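PDB 4ZGP: translation initiation factor eIF2 assembly protein from Schizosaccharomyces pombe, which acts as an ATP-dependent chaperone that binds the gamma subunit of eIF2 and so allows it to assemble with the alpha and beta subunits. Local coordinates for residues 49-54 / 99-104; 229-234 / 243-248. One frame throughout, in Å; residues are numbered along the deposited sequence. Where two conformers were deposited one is given.

Interaction 1 (49-54 / 99-104)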
loop_
_atom_site.group_PDB
_atom_site.type_symbol
_atom_site.label_atom_id
_atom_site.label_comp_id
_atom_site.label_asym_id
_atom_site.label_seq_id
_atom_site.Cartn_x
_atom_site.Cartn_y
_atom_site.Cartn_z
ATOM N N LYS A 49 -5.119 0.180 -12.703
ATOM C CA LYS A 49 -6.045 1.186 -13.215
ATOM C C LYS A 49 -6.628 1.946 -12.057
ATOM O O LYS A 49 -6.898 1.377 -10.996
ATOM C CB LYS A 49 -7.187 0.558 -14.031
ATOM C CG LYS A 49 -6.729 -0.207 -15.258
ATOM C CD LYS A 49 -6.403 0.729 -16.412
ATOM C CE LYS A 49 -6.021 -0.044 -17.669
ATOM N NZ LYS A 49 -5.755 0.860 -18.828
ATOM N N VAL A 50 -6.825 3.241 -12.243
ATOM C CA VAL A 50 -7.428 4.039 -11.192
ATOM C C VAL A 50 -8.755 4.641 -11.631
ATOM O O VAL A 50 -8.828 5.317 -12.656
ATOM C CB VAL A 50 -6.478 5.175 -10.732
ATOM C CG1 VAL A 50 -7.092 5.933 -9.585
ATOM C CG2 VAL A 50 -5.153 4.594 -10.301
ATOM N N ILE A 51 -9.801 4.386 -10.856
ATOM C CA ILE A 51 -11.083 5.046 -11.082
ATOM C C ILE A 51 -11.249 6.216 -10.120
ATOM O O ILE A 51 -11.430 6.028 -8.920
ATOM C CB ILE A 51 -12.245 4.065 -10.925
ATOM C CG1 ILE A 51 -12.109 2.949 -11.954
ATOM C CG2 ILE A 51 -13.576 4.801 -11.091
ATOM C CD1 ILE A 51 -13.063 1.782 -11.718
ATOM N N LYS A 52 -11.171 7.434 -10.654
ATOM C CA LYS A 52 -11.105 8.626 -9.832
ATOM C C LYS A 52 -11.839 9.784 -10.511
ATOM O O LYS A 52 -11.578 10.076 -11.671
ATOM C CB LYS A 52 -9.648 9.010 -9.570
ATOM C CG LYS A 52 -9.457 10.107 -8.527
ATOM C CD LYS A 52 -7.993 10.524 -8.458
ATOM C CE LYS A 52 -7.738 11.598 -7.393
ATOM N NZ LYS A 52 -8.154 11.169 -6.030
ATOM N N PRO A 53 -12.771 10.424 -9.793
ATOM C CA PRO A 53 -13.168 10.018 -8.442
ATOM C C PRO A 53 -13.963 8.716 -8.428
ATOM O O PRO A 53 -14.457 8.263 -9.459
ATOM C CB PRO A 53 -14.031 11.183 -7.957
ATOM C CG PRO A 53 -14.512 11.842 -9.197
ATOM C CD PRO A 53 -13.419 11.680 -10.208
ATOM N N ILE A 54 -14.052 8.111 -7.256
ATOM C CA ILE A 54 -14.802 6.876 -7.091
ATOM C C ILE A 54 -16.287 7.153 -7.334
ATOM O O ILE A 54 -16.810 8.169 -6.878
ATOM C CB ILE A 54 -14.557 6.276 -5.674
ATOM C CG1 ILE A 54 -15.108 4.858 -5.571
ATOM C CG2 ILE A 54 -15.124 7.186 -4.580
ATOM C CD1 ILE A 54 -14.575 4.125 -4.376
ATOM N N GLN A 99 -20.065 -2.063 -14.533
ATOM C CA GLN A 99 -19.443 -2.297 -15.840
ATOM C C GLN A 99 -18.076 -1.612 -15.949
ATOM O O GLN A 99 -17.138 -2.153 -16.558
ATOM C CB GLN A 99 -20.362 -1.812 -16.962
ATOM C CG GLN A 99 -21.658 -2.596 -17.088
ATOM C CD GLN A 99 -21.426 -4.065 -17.372
ATOM O OE1 GLN A 99 -20.539 -4.421 -18.148
ATOM N NE2 GLN A 99 -22.222 -4.924 -16.740
ATOM N N LEU A 100 -17.971 -0.434 -15.347
ATOM C CA LEU A 100 -16.720 0.320 -15.329
ATOM C C LEU A 100 -15.631 -0.479 -14.620
ATOM O O LEU A 100 -14.507 -0.617 -15.112
ATOM C CB LEU A 100 -16.924 1.671 -14.640
ATOM C CG LEU A 100 -15.839 2.739 -14.818
ATOM C CD1 LEU A 100 -15.451 2.871 -16.281
ATOM C CD2 LEU A 100 -16.326 4.080 -14.282
ATOM N N ILE A 101 -15.988 -1.033 -13.472
ATOM C CA ILE A 101 -15.073 -1.870 -12.714
ATOM C C ILE A 101 -14.682 -3.108 -13.489
ATOM O O ILE A 101 -13.511 -3.454 -13.568
ATOM C CB ILE A 101 -15.699 -2.253 -11.379
ATOM C CG1 ILE A 101 -15.889 -0.984 -10.541
ATOM C CG2 ILE A 101 -14.871 -3.320 -10.667
ATOM C CD1 ILE A 101 -16.605 -1.221 -9.239
ATOM N N GLU A 102 -15.650 -3.775 -14.114
ATOM C CA GLU A 102 -15.291 -5.014 -14.777
ATOM C C GLU A 102 -14.590 -4.764 -16.113
ATOM O O GLU A 102 -13.896 -5.642 -16.633
ATOM C CB GLU A 102 -16.532 -5.901 -14.920
ATOM C CG GLU A 102 -16.852 -6.538 -13.559
ATOM C CD GLU A 102 -18.180 -7.268 -13.488
ATOM O OE1 GLU A 102 -18.965 -7.198 -14.462
ATOM O OE2 GLU A 102 -18.424 -7.920 -12.439
ATOM N N LYS A 103 -14.739 -3.564 -16.653
ATOM C CA LYS A 103 -13.955 -3.175 -17.817
ATOM C C LYS A 103 -12.472 -3.135 -17.432
ATOM O O LYS A 103 -11.610 -3.701 -18.116
ATOM C CB LYS A 103 -14.421 -1.818 -18.349
ATOM C CG LYS A 103 -13.516 -1.211 -19.413
ATOM C CD LYS A 103 -14.060 0.120 -19.926
ATOM C CE LYS A 103 -15.019 -0.101 -21.082
ATOM N NZ LYS A 103 -14.338 -0.823 -22.198
ATOM N N ALA A 104 -12.194 -2.480 -16.313
ATOM C CA ALA A 104 -10.834 -2.404 -15.780
ATOM C C ALA A 104 -10.250 -3.790 -15.483
ATOM O O ALA A 104 -9.098 -4.073 -15.809
ATOM C CB ALA A 104 -10.821 -1.541 -14.537
#
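Ile51 reaches from the edge strand to helix 95-107 and lays its terminal methyl between two helix side chains. CD1 of Ile51 lies 4.1 Å from CG1 of Ile101 and 4.3 Å from CG of Leu100, so a single methyl meets two successive residues of the helix. With CG1 lying beside the backbone N (chi1 -61°) and the chain extended beyond it, the Ile51 branch points out from the strand and crosses the Ile101 side chain at about a right angle. Leu100 is the solvent-exposed member of this group, whereas Ile101 is buried.

A second apolar touch lies one turn further along the helix, where CB of Lys49 comes to 4.2 Å from CB of Ala104. The rest of the lysine turns away from the helix segment, and its amine makes a weak, long ion pair with Glu107. Lys49 thus lends a methylene to the interface and keeps its charge outside it.

Strand 49-51 and helix 99-104 run nearly antiparallel (169°), with 9.8 Å between their axes. Strand 48-51 borders a three-stranded antiparallel sheet and pairs through its backbone with strand 180-184. Leu180 of that central strand touches both Ile51 and Ile101, and Leu182 touches Ala104, so helix 95-107 packs across these two neighbouring strands, while Val50 points away from the helix and meets Phe34 of helix 34-40.

Interaction 2 (229-234 / 243-248)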
loop_
_atom_site.group_PDB
_atom_site.type_symbol
_atom_site.label_atom_id
_atom_site.label_comp_id
_atom_site.label_asym_id
_atom_site.label_seq_id
_atom_site.Cartn_x
_atom_site.Cartn_y
_atom_site.Cartn_z
ATOM N N SER A 229 18.290 -0.427 -2.621
ATOM C CA SER A 229 19.054 0.820 -2.717
ATOM C C SER A 229 18.900 1.450 -4.104
ATOM O O SER A 229 18.681 2.655 -4.257
ATOM C CB SER A 229 20.535 0.535 -2.420
ATOM O OG SER A 229 21.294 1.716 -2.295
ATOM N N ASP A 230 19.048 0.617 -5.123
ATOM C CA ASP A 230 18.905 1.082 -6.501
ATOM C C ASP A 230 17.505 1.609 -6.783
ATOM O O ASP A 230 17.346 2.625 -7.467
ATOM C CB ASP A 230 19.232 -0.037 -7.481
ATOM C CG ASP A 230 20.726 -0.333 -7.568
ATOM O OD1 ASP A 230 21.547 0.489 -7.089
ATOM O OD2 ASP A 230 21.070 -1.397 -8.122
ATOM N N LEU A 231 16.485 0.923 -6.272
ATOM C CA LEU A 231 15.112 1.406 -6.452
ATOM C C LEU A 231 14.930 2.774 -5.775
ATOM O O LEU A 231 14.341 3.680 -6.351
ATOM C CB LEU A 231 14.090 0.393 -5.909
ATOM C CG LEU A 231 12.615 0.779 -5.987
ATOM C CD1 LEU A 231 12.253 1.126 -7.420
ATOM C CD2 LEU A 231 11.711 -0.350 -5.490
ATOM N N LEU A 232 15.456 2.930 -4.563
ATOM C CA LEU A 232 15.284 4.186 -3.844
ATOM C C LEU A 232 15.869 5.354 -4.645
ATOM O O LEU A 232 15.327 6.454 -4.618
ATOM C CB LEU A 232 15.928 4.125 -2.445
ATOM C CG LEU A 232 15.912 5.448 -1.655
ATOM C CD1 LEU A 232 14.492 6.041 -1.402
ATOM C CD2 LEU A 232 16.682 5.282 -0.326
ATOM N N LYS A 233 16.956 5.115 -5.377
ATOM C CA LYS A 233 17.518 6.171 -6.221
ATOM C C LYS A 233 16.523 6.604 -7.283
ATOM O O LYS A 233 16.530 7.759 -7.732
ATOM C CB LYS A 233 18.807 5.718 -6.900
ATOM C CG LYS A 233 19.972 5.535 -5.954
ATOM C CD LYS A 233 21.164 4.950 -6.709
ATOM C CE LYS A 233 22.379 4.791 -5.798
ATOM N NZ LYS A 233 22.151 3.799 -4.703
ATOM N N LYS A 234 15.664 5.679 -7.683
ATOM C CA LYS A 234 14.655 5.991 -8.699
ATOM C C LYS A 234 13.386 6.629 -8.119
ATOM O O LYS A 234 12.466 6.977 -8.867
ATOM C CB LYS A 234 14.282 4.722 -9.469
ATOM C CG LYS A 234 15.412 4.206 -10.354
ATOM C CD LYS A 234 15.037 2.877 -10.971
ATOM C CE LYS A 234 16.241 2.183 -11.553
ATOM N NZ LYS A 234 15.936 0.745 -11.770
ATOM N N PHE A 243 9.745 8.549 4.412
ATOM C CA PHE A 243 8.586 7.761 3.994
ATOM C C PHE A 243 8.925 6.278 4.094
ATOM O O PHE A 243 10.049 5.912 4.436
ATOM C CB PHE A 243 8.144 8.148 2.555
ATOM C CG PHE A 243 9.209 7.951 1.487
ATOM C CD1 PHE A 243 10.162 8.929 1.239
ATOM C CD2 PHE A 243 9.240 6.784 0.712
ATOM C CE1 PHE A 243 11.126 8.766 0.235
ATOM C CE2 PHE A 243 10.209 6.608 -0.289
ATOM C CZ PHE A 243 11.146 7.598 -0.530
ATOM N N VAL A 244 7.941 5.428 3.813
ATOM C CA VAL A 244 8.133 3.984 3.904
ATOM C C VAL A 244 7.675 3.373 2.593
ATOM O O VAL A 244 6.573 3.666 2.175
ATOM C CB VAL A 244 7.324 3.402 5.058
ATOM C CG1 VAL A 244 7.547 1.898 5.171
ATOM C CG2 VAL A 244 7.680 4.139 6.405
ATOM N N PHE A 245 8.498 2.555 1.945
ATOM C CA PHE A 245 8.035 1.959 0.684
ATOM C C PHE A 245 8.115 0.447 0.756
ATOM O O PHE A 245 8.995 -0.096 1.413
ATOM C CB PHE A 245 8.798 2.539 -0.540
ATOM C CG PHE A 245 10.272 2.202 -0.638
ATOM C CD1 PHE A 245 11.226 2.957 0.016
ATOM C CD2 PHE A 245 10.713 1.210 -1.498
ATOM C CE1 PHE A 245 12.587 2.672 -0.137
ATOM C CE2 PHE A 245 12.070 0.921 -1.657
ATOM C CZ PHE A 245 13.005 1.639 -0.974
ATOM N N ASP A 246 7.134 -0.232 0.143
ATOM C CA ASP A 246 7.118 -1.694 0.131
ATOM C C ASP A 246 7.617 -2.153 -1.221
ATOM O O ASP A 246 7.323 -1.526 -2.239
ATOM C CB ASP A 246 5.713 -2.260 0.398
ATOM C CG ASP A 246 5.237 -1.996 1.821
ATOM O OD1 ASP A 246 6.084 -1.752 2.706
ATOM O OD2 ASP A 246 4.021 -2.019 2.055
ATOM N N VAL A 247 8.410 -3.218 -1.233
ATOM C CA VAL A 247 8.982 -3.707 -2.483
ATOM C C VAL A 247 8.823 -5.206 -2.608
ATOM O O VAL A 247 8.848 -5.914 -1.620
ATOM C CB VAL A 247 10.466 -3.376 -2.598
ATOM C CG1 VAL A 247 10.628 -1.927 -2.718
ATOM C CG2 VAL A 247 11.235 -3.907 -1.392
ATOM N N TYR A 248 8.632 -5.660 -3.841
ATOM C CA TYR A 248 8.588 -7.078 -4.139
ATOM C C TYR A 248 9.780 -7.380 -5.042
ATOM O O TYR A 248 9.949 -6.760 -6.088
ATOM C CB TYR A 248 7.278 -7.456 -4.825
ATOM C CG TYR A 248 7.243 -8.918 -5.227
ATOM C CD1 TYR A 248 7.441 -9.917 -4.288
ATOM C CD2 TYR A 248 6.982 -9.290 -6.545
ATOM C CE1 TYR A 248 7.408 -11.274 -4.656
ATOM C CE2 TYR A 248 6.929 -10.646 -6.920
ATOM C CZ TYR A 248 7.148 -11.626 -5.971
ATOM O OH TYR A 248 7.109 -12.967 -6.337
#
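Leu231 and Leu232, adjacent on the helix, fit against a row formed by Phe243, Phe245 and Val247 along one side of the strand. Leu232 serves the two rings: its CD1 methyl is 3.8 Å from CZ of Phe243 and 4.1 Å from CE1 of Phe245, filling the notch between them. The leucine side chain crosses that of Phe245 at about a right angle and that of Phe243 at a slant. Its CB also rests 4.1 Å from CZ of Phe245, so the outer end of that ring meets the root of the leucine as well as one of its methyls.

Leu231 lies over the seam where the Phe245 ring abuts Val247, sliding past both side chains in the opposite direction. Its CD2 is 4.1 Å from CE2 of Phe245 and only 3.4 Å from CG1 of Val247, a tight approach for two methyls, although Val247 was modelled in two conformers and the closeness is therefore doubtful. The Phe245 ring is the bump that separates the two leucines, with CE1 toward Leu232 and CE2 toward Leu231. Its chi1 of 67° sets the ring between backbone N and carbonyl carbon, from where it projects to the helix. Ile228, earlier on helix 221-233, also touches Phe245 and Val247.

The helix and strand segments cross at 125°, their axes 10.8 Å apart. Every contact between them is carbon against carbon, so the two segments are probably held by close fit and exclusion of water, with no polar bond to fix their register. On the strand, the charged group lies on the other side: Asp246 points away from the helix, forms salt bridges with Arg195 and Arg209, and touches the bound ADP.

The two contacts belong to different parts of an ATP-grasp protein, which binds its nucleotide between them. Their centres are 27 Å apart and their nearest atoms about 16 Å, so they do not touch. In each, a helix packs on a sheet that supplies nucleotide-binding residues. Interaction 1 backs the sheet containing Lys183 and Glu184, both about 8 Å from Lys49 between side chains; Lys49 itself remains about 12 Å from ADP. Interaction 2 lies closer, with the Phe245 side chain about 9 Å from ADP and about 7 Å from that of Asp258, an inferred magnesium ligand. Residues 243-248 also include a direct ADP contact, Asp246.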